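Local coordinates for protein chrac-14 (Drosophila melanogaster, PDB 2BYK) that pairs with Chrac-16 as a histone-fold heterodimer that binds DNA and facilitates nucleosome sliding, and also serves as an accessory subunit of DNA polymerase epsilon, at residues T53-K58 and L70-E75; Q59-K62 and K67-L70. All coordinates share one frame; numbering follows the deposited sequence.

Contacts 1 and 2 sit about 6 Å apart, centre to centre, on the same side of the chain's centre. Along the chain the order is 53-58, at the end of long helix 31-58, then the loop residues 59-62, then helix 66-75, which gives both contacts their second half and carries the shared Leu70. Contact 1 packs one helix across the other; contact 2 folds the connecting loop back onto the start of the second helix. They meet directly, with Ala56 CB 3.4 Å from Asp68 OD1. Together they join the long helix, the loop after it and the short helix at one end of the histone fold, which also packs on the chain of another protein.

Contact 1: residues T53-K58 and L70-E75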
ATOM      1  N   THR B  53       8.550  11.244   3.901  1.00 59.18           N
ATOM      2  CA  THR B  53       9.309  12.013   4.881  1.00 60.14           C
ATOM      3  C   THR B  53      10.489  12.659   4.166  1.00 61.20           C
ATOM      4  O   THR B  53      10.808  13.829   4.392  1.00 60.88           O
ATOM      5  CB  THR B  53       9.863  11.108   6.002  1.00 59.63           C
ATOM      6  OG1 THR B  53       8.778  10.537   6.739  1.00 61.84           O
ATOM      7  CG2 THR B  53      10.736  11.905   6.952  1.00 59.45           C
ATOM      8  N   ALA B  54      11.132  11.879   3.301  1.00 61.91           N
ATOM      9  CA  ALA B  54      12.275  12.348   2.532  1.00 62.28           C
ATOM     10  C   ALA B  54      11.875  13.520   1.646  1.00 64.04           C
ATOM     11  O   ALA B  54      12.499  14.578   1.699  1.00 64.76           O
ATOM     12  CB  ALA B  54      12.813  11.220   1.686  1.00 62.26           C
ATOM     13  N   LEU B  55      10.830  13.323   0.842  1.00 66.01           N
ATOM     14  CA  LEU B  55      10.316  14.343  -0.077  1.00 66.76           C
ATOM     15  C   LEU B  55       9.926  15.629   0.648  1.00 68.06           C
ATOM     16  O   LEU B  55      10.081  16.731   0.122  1.00 66.76           O
ATOM     17  CB  LEU B  55       9.106  13.789  -0.829  1.00 66.05           C
ATOM     18  CG  LEU B  55       8.448  14.712  -1.848  1.00 65.55           C
ATOM     19  CD1 LEU B  55       9.462  15.144  -2.895  1.00 65.77           C
ATOM     20  CD2 LEU B  55       7.294  13.980  -2.492  1.00 65.93           C
ATOM     21  N   ALA B  56       9.416  15.474   1.861  1.00 71.01           N
ATOM     22  CA  ALA B  56       9.015  16.607   2.673  1.00 74.57           C
ATOM     23  C   ALA B  56      10.223  17.454   3.092  1.00 77.92           C
ATOM     24  O   ALA B  56      10.093  18.655   3.293  1.00 77.59           O
ATOM     25  CB  ALA B  56       8.260  16.117   3.901  1.00 72.84           C
ATOM     26  N   HIS B  57      11.395  16.838   3.229  1.00 82.68           N
ATOM     27  CA  HIS B  57      12.589  17.590   3.613  1.00 87.12           C
ATOM     28  C   HIS B  57      13.270  18.197   2.392  1.00 89.39           C
ATOM     29  O   HIS B  57      13.968  19.201   2.515  1.00 89.84           O
ATOM     30  CB  HIS B  57      13.584  16.706   4.383  1.00 89.17           C
ATOM     31  CG  HIS B  57      14.849  17.415   4.782  1.00 92.95           C
ATOM     32  ND1 HIS B  57      15.901  17.617   3.911  1.00 94.04           N
ATOM     33  CD2 HIS B  57      15.227  17.973   5.959  1.00 93.70           C
ATOM     34  CE1 HIS B  57      16.870  18.267   4.534  1.00 94.39           C
ATOM     35  NE2 HIS B  57      16.486  18.495   5.777  1.00 94.53           N
ATOM     36  N   LYS B  58      13.065  17.594   1.220  1.00 92.35           N
ATOM     37  CA  LYS B  58      13.659  18.098  -0.026  1.00 94.67           C
ATOM     38  C   LYS B  58      13.025  19.445  -0.369  1.00 95.36           C
ATOM     39  O   LYS B  58      13.571  20.228  -1.150  1.00 96.13           O
ATOM     40  CB  LYS B  58      13.428  17.113  -1.186  1.00 95.82           C
ATOM     41  CG  LYS B  58      14.128  17.510  -2.495  1.00 97.83           C
ATOM     42  CD  LYS B  58      13.782  16.584  -3.671  1.00 99.26           C
ATOM     43  CE  LYS B  58      12.330  16.754  -4.128  1.00100.55           C
ATOM     44  NZ  LYS B  58      11.998  15.928  -5.329  1.00100.80           N
ATOM     45  N   LEU B  70       1.042  11.988  -1.783  1.00 58.89           N
ATOM     46  CA  LEU B  70       0.487  11.804  -3.114  1.00 58.15           C
ATOM     47  C   LEU B  70       1.604  11.851  -4.150  1.00 58.47           C
ATOM     48  O   LEU B  70       1.558  11.135  -5.148  1.00 58.44           O
ATOM     49  CB  LEU B  70      -0.582  12.870  -3.406  1.00 56.65           C
ATOM     50  CG  LEU B  70      -1.918  12.662  -2.676  1.00 55.29           C
ATOM     51  CD1 LEU B  70      -2.887  13.769  -3.041  1.00 54.34           C
ATOM     52  CD2 LEU B  70      -2.506  11.300  -3.038  1.00 53.47           C
ATOM     53  N   GLN B  71       2.616  12.679  -3.898  1.00 59.68           N
ATOM     54  CA  GLN B  71       3.757  12.804  -4.809  1.00 60.42           C
ATOM     55  C   GLN B  71       4.718  11.621  -4.689  1.00 59.70           C
ATOM     56  O   GLN B  71       5.278  11.175  -5.683  1.00 60.13           O
ATOM     57  CB  GLN B  71       4.521  14.101  -4.540  1.00 61.96           C
ATOM     58  CG  GLN B  71       3.736  15.357  -4.851  1.00 65.17           C
ATOM     59  CD  GLN B  71       4.488  16.626  -4.482  1.00 68.32           C
ATOM     60  OE1 GLN B  71       4.947  16.784  -3.343  1.00 71.34           O
ATOM     61  NE2 GLN B  71       4.607  17.544  -5.441  1.00 69.05           N
ATOM     62  N   THR B  72       4.919  11.126  -3.473  1.00 58.43           N
ATOM     63  CA  THR B  72       5.798   9.985  -3.255  1.00 57.17           C
ATOM     64  C   THR B  72       5.203   8.731  -3.897  1.00 58.05           C
ATOM     65  O   THR B  72       5.930   7.866  -4.376  1.00 59.00           O
ATOM     66  CB  THR B  72       6.017   9.740  -1.756  1.00 55.22           C
ATOM     67  OG1 THR B  72       6.732  10.847  -1.202  1.00 53.82           O
ATOM     68  CG2 THR B  72       6.807   8.473  -1.527  1.00 54.33           C
ATOM     69  N   LEU B  73       3.879   8.633  -3.915  1.00 59.06           N
ATOM     70  CA  LEU B  73       3.231   7.476  -4.517  1.00 59.90           C
ATOM     71  C   LEU B  73       3.409   7.485  -6.027  1.00 62.73           C
ATOM     72  O   LEU B  73       3.707   6.444  -6.610  1.00 63.44           O
ATOM     73  CB  LEU B  73       1.736   7.435  -4.181  1.00 56.77           C
ATOM     74  CG  LEU B  73       1.313   7.001  -2.778  1.00 54.86           C
ATOM     75  CD1 LEU B  73      -0.190   7.034  -2.689  1.00 54.61           C
ATOM     76  CD2 LEU B  73       1.815   5.602  -2.481  1.00 54.64           C
ATOM     77  N   THR B  74       3.227   8.642  -6.666  1.00 65.54           N
ATOM     78  CA  THR B  74       3.379   8.714  -8.124  1.00 69.43           C
ATOM     79  C   THR B  74       4.843   8.476  -8.450  1.00 70.14           C
ATOM     80  O   THR B  74       5.192   7.949  -9.502  1.00 70.27           O
ATOM     81  CB  THR B  74       2.967  10.101  -8.711  1.00 70.08           C
ATOM     82  OG1 THR B  74       3.966  11.078  -8.403  1.00 72.64           O
ATOM     83  CG2 THR B  74       1.643  10.561  -8.133  1.00 72.06           C
ATOM     84  N   GLU B  75       5.685   8.857  -7.502  1.00 72.61           N
ATOM     85  CA  GLU B  75       7.129   8.739  -7.598  1.00 74.59           C
ATOM     86  C   GLU B  75       7.608   7.296  -7.433  1.00 73.88           C
ATOM     87  O   GLU B  75       8.639   6.910  -7.981  1.00 73.69           O
ATOM     88  CB  GLU B  75       7.736   9.645  -6.530  1.00 79.13           C
ATOM     89  CG  GLU B  75       9.234   9.631  -6.382  1.00 87.25           C
ATOM     90  CD  GLU B  75       9.693  10.704  -5.400  1.00 92.83           C
ATOM     91  OE1 GLU B  75       9.677  11.902  -5.783  1.00 95.62           O
ATOM     92  OE2 GLU B  75      10.046  10.355  -4.243  1.00 94.88           O
TER
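Leu55 carries this contact almost alone, reaching from the last turns of helix 31-58 to the flank of helix 66-75. Its CG stands anti to the backbone N (chi1 -179°), which stretches the side chain straight out at the neighbouring helix and brings CD2 into the space between Gln71 and Thr72. There CD2 lies 3.4 Å from Gln71 CB and equally close, 3.4 Å, to Thr72 OG1. The Gln71 side chain crosses the leucine at about a right angle; its CB meets the methyl, and OE1 passes 3.8 Å from Leu55 CD2. Thr72 goes past the leucine in the opposite direction, and the shaft is touched too, with Leu55 CB 3.8 Å from Thr72 OG1. That hydroxyl makes no polar bond to the leucine; its hydrogen bond is to the Asp68 carbonyl one turn earlier in its own helix, with a weak one to Ser52 OG. The apolar branch is thus pressed against an oxygen already engaged. Glu75 flanks the other branch of the leucine, OE1 standing 4.3 Å from Leu55 CD1. Three residues on, Lys58 extends the same way, and its NZ stays 4.7 Å from Glu75 OE1: opposite charges that may attract weakly, though their charged atoms are not in contact. Leu55 is buried; the axes of the two short segments pass 9.8 Å apart at 114°. On another flank of helix 66-75, Leu73 packs on Phe44 and Val48 of the long helix and on the partner protein. A short helix laid steeply across the end of a long central one in this way belongs to the histone fold.

Contact 2: residues Q59-K62 and K67-L70; sequences QNHK and KDIL
From the loop, His61 lays the edge of its imidazole against the carboxylate of Asp68, in the first turn of helix 66-75. NE2 comes within 2.7 Å of Asp68 OD1, which stands at the ring edge near its plane. The hydrogen bond is nevertheless weak, because the N-H is bent well off the line to the oxygen, at 124°. Ring and carboxylate are turned 54° against each other, and the ring's CE1 also crowds in, 3.1 Å from Asp68 OD1 and 3.5 Å from OD2, so the CE1-NE2 edge of the ring faces the carboxylate, with OD1 the nearer oxygen. A chi1 of 64° puts the His61 ring between its backbone N and carbonyl carbon, the crowded position, and that swings it toward the helix. Asp68 meets it from the opposite direction, its CG beside the backbone N. The amide end of Gln59 approaches the same carboxylate near OD2, sliding past Asp68 in the opposite direction. OD1 has a further hydrogen bond to a residue close by in the chain. An adjacent acid would probably favour the protonated form of the histidine. An alanine in place of Asp68 would probably leave the His61 ring without its anionic partner, free to turn, and open a gap beside Ala56. The backbone N of Asp68 bonds to Thr65 OG1, just before the helix. Core histones likewise pair a basic residue, an arginine, in the loop between the long helix and the short one after it with an aspartate of that short helix; His61 and Asp68 are consistent with a variant of the arginine-aspartate pair of the histone fold.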
ATOM      1  N   GLN B  59      11.861  19.693   0.223  1.00 95.60           N
ATOM      2  CA  GLN B  59      11.121  20.932   0.031  1.00 95.81           C
ATOM      3  C   GLN B  59      11.167  21.600   1.396  1.00 96.08           C
ATOM      4  O   GLN B  59      10.410  22.525   1.698  1.00 94.80           O
ATOM      5  CB  GLN B  59       9.692  20.595  -0.383  1.00 96.04           C
ATOM      6  CG  GLN B  59       9.657  19.608  -1.542  1.00 97.90           C
ATOM      7  CD  GLN B  59       8.259  19.186  -1.929  1.00 98.69           C
ATOM      8  OE1 GLN B  59       7.543  18.567  -1.139  1.00 99.22           O
ATOM      9  NE2 GLN B  59       7.860  19.519  -3.154  1.00 98.42           N
ATOM     10  N   ASN B  60      12.108  21.091   2.190  1.00 97.71           N
ATOM     11  CA  ASN B  60      12.417  21.478   3.569  1.00 99.64           C
ATOM     12  C   ASN B  60      11.312  22.024   4.481  1.00 99.58           C
ATOM     13  O   ASN B  60      11.571  22.882   5.335  1.00 99.57           O
ATOM     14  CB  ASN B  60      13.657  22.408   3.607  1.00101.13           C
ATOM     15  CG  ASN B  60      13.327  23.876   3.349  1.00102.29           C
ATOM     16  OD1 ASN B  60      12.725  24.226   2.330  1.00102.29           O
ATOM     17  ND2 ASN B  60      13.742  24.744   4.275  1.00102.29           N
ATOM     18  N   HIS B  61      10.085  21.518   4.321  1.00 98.70           N
ATOM     19  CA  HIS B  61       9.003  21.948   5.198  1.00 96.61           C
ATOM     20  C   HIS B  61       8.797  20.918   6.323  1.00 94.11           C
ATOM     21  O   HIS B  61       8.952  19.706   6.132  1.00 93.07           O
ATOM     22  CB  HIS B  61       7.695  22.246   4.420  1.00 98.57           C
ATOM     23  CG  HIS B  61       7.082  21.068   3.723  1.00101.25           C
ATOM     24  ND1 HIS B  61       7.619  20.509   2.583  1.00102.29           N
ATOM     25  CD2 HIS B  61       5.930  20.396   3.962  1.00102.28           C
ATOM     26  CE1 HIS B  61       6.823  19.547   2.146  1.00102.29           C
ATOM     27  NE2 HIS B  61       5.790  19.458   2.966  1.00102.29           N
ATOM     28  N   LYS B  62       8.490  21.452   7.506  1.00 91.05           N
ATOM     29  CA  LYS B  62       8.289  20.719   8.760  1.00 86.31           C
ATOM     30  C   LYS B  62       7.573  19.348   8.800  1.00 85.20           C
ATOM     31  O   LYS B  62       8.150  18.362   9.270  1.00 83.94           O
ATOM     32  CB  LYS B  62       7.646  21.689   9.768  1.00 82.14           C
ATOM     33  CG  LYS B  62       6.859  22.811   9.111  1.00 77.01           C
ATOM     34  CD  LYS B  62       5.660  22.245   8.368  1.00 76.83           C
ATOM     35  CE  LYS B  62       5.483  22.858   6.994  1.00 75.39           C
ATOM     36  NZ  LYS B  62       5.321  24.329   7.062  1.00 75.79           N
ATOM     37  N   LYS B  67      -0.122  15.950   0.039  1.00 70.02           N
ATOM     38  CA  LYS B  67       0.431  16.133  -1.296  1.00 69.91           C
ATOM     39  C   LYS B  67       1.806  15.483  -1.398  1.00 67.97           C
ATOM     40  O   LYS B  67       2.185  15.009  -2.460  1.00 66.81           O
ATOM     41  CB  LYS B  67       0.461  17.635  -1.603  1.00 72.99           C
ATOM     42  CG  LYS B  67      -0.956  18.223  -1.461  1.00 79.10           C
ATOM     43  CD  LYS B  67      -1.043  19.723  -1.174  1.00 82.26           C
ATOM     44  CE  LYS B  67      -2.515  20.126  -0.953  1.00 83.13           C
ATOM     45  NZ  LYS B  67      -2.720  21.582  -0.698  1.00 84.08           N
ATOM     46  N   ASP B  68       2.528  15.438  -0.280  1.00 66.82           N
ATOM     47  CA  ASP B  68       3.849  14.811  -0.214  1.00 65.61           C
ATOM     48  C   ASP B  68       3.709  13.324  -0.368  1.00 64.45           C
ATOM     49  O   ASP B  68       4.558  12.676  -0.971  1.00 64.74           O
ATOM     50  CB  ASP B  68       4.500  15.063   1.128  1.00 68.12           C
ATOM     51  CG  ASP B  68       4.951  16.471   1.280  1.00 72.50           C
ATOM     52  OD1 ASP B  68       5.247  16.881   2.425  1.00 73.47           O
ATOM     53  OD2 ASP B  68       5.016  17.165   0.239  1.00 76.42           O
ATOM     54  N   ILE B  69       2.648  12.782   0.220  1.00 62.89           N
ATOM     55  CA  ILE B  69       2.382  11.353   0.134  1.00 61.16           C
ATOM     56  C   ILE B  69       1.846  11.069  -1.259  1.00 60.11           C
ATOM     57  O   ILE B  69       2.155  10.040  -1.853  1.00 60.56           O
ATOM     58  CB  ILE B  69       1.332  10.892   1.177  1.00 60.71           C
ATOM     59  CG1 ILE B  69       1.855  11.138   2.593  1.00 60.08           C
ATOM     60  CG2 ILE B  69       1.026   9.409   0.994  1.00 59.00           C
ATOM     61  CD1 ILE B  69       0.852  10.818   3.679  1.00 59.27           C
ATOM     62  N   LEU B  70       1.042  11.988  -1.783  1.00 58.89           N
ATOM     63  CA  LEU B  70       0.487  11.804  -3.114  1.00 58.15           C
ATOM     64  C   LEU B  70       1.604  11.851  -4.150  1.00 58.47           C
ATOM     65  O   LEU B  70       1.558  11.135  -5.148  1.00 58.44           O
ATOM     66  CB  LEU B  70      -0.582  12.870  -3.406  1.00 56.65           C
ATOM     67  CG  LEU B  70      -1.918  12.662  -2.676  1.00 55.29           C
ATOM     68  CD1 LEU B  70      -2.887  13.769  -3.041  1.00 54.34           C
ATOM     69  CD2 LEU B  70      -2.506  11.300  -3.038  1.00 53.47           C
TER